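Side-chain contact in hypothetical protein BVU_2266 (Bacteroides vulgatus, PDB 3TZG), which is of unknown function but folds as a porin-like beta barrel of antiparallel strands: residues I231-L234 with L240-R243. Numbering follows the deposited sequence.
Sequences IEVL and LLSR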
loop_
_atom_site.group_PDB
_atom_site.type_symbol
_atom_site.label_atom_id
_atom_site.label_comp_id
_atom_site.label_asym_id
_atom_site.label_seq_id
_atom_site.Cartn_x
_atom_site.Cartn_y
_atom_site.Cartn_z
ATOM N N ILE A 231 11.907 -1.472 9.189
ATOM C CA ILE A 231 10.486 -1.536 9.547
ATOM C C ILE A 231 10.145 -2.988 9.852
ATOM O O ILE A 231 10.390 -3.852 9.015
ATOM C CB ILE A 231 9.555 -0.941 8.457
ATOM C CG1 ILE A 231 9.967 0.520 8.080
ATOM C CG2 ILE A 231 8.099 -1.010 8.930
ATOM C CD1 ILE A 231 9.192 1.140 6.959
ATOM N N GLU A 232 9.627 -3.261 11.058
ATOM C CA GLU A 232 9.252 -4.619 11.483
ATOM C C GLU A 232 7.856 -4.668 12.023
ATOM O O GLU A 232 7.419 -3.721 12.667
ATOM C CB GLU A 232 10.193 -5.156 12.559
ATOM C CG GLU A 232 11.496 -5.709 12.045
ATOM C CD GLU A 232 12.394 -6.260 13.131
ATOM O OE1 GLU A 232 12.320 -5.766 14.282
ATOM O OE2 GLU A 232 13.205 -7.165 12.819
ATOM N N VAL A 233 7.158 -5.777 11.792
ATOM C CA VAL A 233 5.809 -5.963 12.325
ATOM C C VAL A 233 5.833 -7.301 13.081
ATOM O O VAL A 233 6.130 -8.351 12.500
ATOM C CB VAL A 233 4.700 -5.858 11.238
ATOM C CG1 VAL A 233 3.319 -6.159 11.833
ATOM C CG2 VAL A 233 4.714 -4.470 10.579
ATOM N N LEU A 234 5.614 -7.239 14.391
ATOM C CA LEU A 234 5.690 -8.417 15.259
ATOM C C LEU A 234 4.365 -8.775 15.957
ATOM O O LEU A 234 3.592 -7.899 16.359
ATOM C CB LEU A 234 6.733 -8.192 16.360
ATOM C CG LEU A 234 8.151 -7.948 15.943
ATOM C CD1 LEU A 234 8.745 -6.906 16.806
ATOM C CD2 LEU A 234 8.973 -9.236 15.968
ATOM N N LEU A 240 8.003 -12.601 14.161
ATOM C CA LEU A 240 8.257 -11.596 13.136
ATOM C C LEU A 240 7.379 -11.897 11.942
ATOM O O LEU A 240 7.417 -13.012 11.432
ATOM C CB LEU A 240 9.755 -11.555 12.758
ATOM C CG LEU A 240 10.211 -10.484 11.765
ATOM C CD1 LEU A 240 9.999 -9.102 12.301
ATOM C CD2 LEU A 240 11.644 -10.638 11.474
ATOM N N LEU A 241 6.546 -10.939 11.543
ATOM C CA LEU A 241 5.615 -11.137 10.437
ATOM C C LEU A 241 6.147 -10.505 9.183
ATOM O O LEU A 241 5.879 -11.032 8.117
ATOM C CB LEU A 241 4.200 -10.589 10.746
ATOM C CG LEU A 241 3.502 -11.092 12.041
ATOM C CD1 LEU A 241 2.169 -10.478 12.203
ATOM C CD2 LEU A 241 3.391 -12.607 12.099
ATOM N N SER A 242 6.875 -9.375 9.283
ATOM C CA SER A 242 7.517 -8.707 8.136
ATOM C C SER A 242 8.700 -7.866 8.587
ATOM O O SER A 242 8.686 -7.284 9.675
ATOM C CB SER A 242 6.538 -7.835 7.362
ATOM O OG SER A 242 6.310 -6.605 8.023
ATOM N N ARG A 243 9.714 -7.790 7.733
ATOM C CA ARG A 243 10.900 -6.975 7.957
ATOM C C ARG A 243 11.323 -6.330 6.623
ATOM O O ARG A 243 11.630 -7.030 5.661
ATOM C CB ARG A 243 12.032 -7.800 8.585
ATOM C CG ARG A 243 13.291 -7.011 8.876
ATOM C CD ARG A 243 14.340 -7.973 9.335
ATOM N NE ARG A 243 15.687 -7.444 9.263
ATOM C CZ ARG A 243 16.733 -8.039 9.809
ATOM N NH1 ARG A 243 16.579 -9.152 10.520
ATOM N NH2 ARG A 243 17.936 -7.491 9.713
#
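V233 pairs with both L241 and S242 in a classic beta bulge, where the antiparallel register slips by one residue: V233 N donates to S242 O (3.0 Å), while V233 O takes L241 N at 2.8 Å and S242 N only weakly. On the face shared by E232, L234, L240 and R243, E232 and R243 run side by side, and the aliphatic stem of the arginine lies along the glutamate, OE2 standing 3.8 Å from R243 CD. Carboxylate and guanidinium planes are almost perpendicular, and E232 OE2 stays 4.3 Å from R243 NE, so the attraction is one of charge without a directed bond. L240 reaches over with CD1, its CG set opposite the backbone N (chi1 -176°), crossing the glutamate stem at about a right angle, 3.7 Å from E232 CG; the same methyl meets L234 CD2 at 3.8 Å. Replacing E232 by alanine is likely to uncover the L240 methyl, leave the N220 amide without its weak partner E232 OE1 and take one nearby negative charge from R243. On the other face, S242 OG rests against V233 CB and CG2. Strand 213-224, which carries N220 and whose V217 touches V233 and L241, pairs with strand 227-235 of the hairpin, and strand 12-15 with strand 239-247, continuing the barrel wall on both sides.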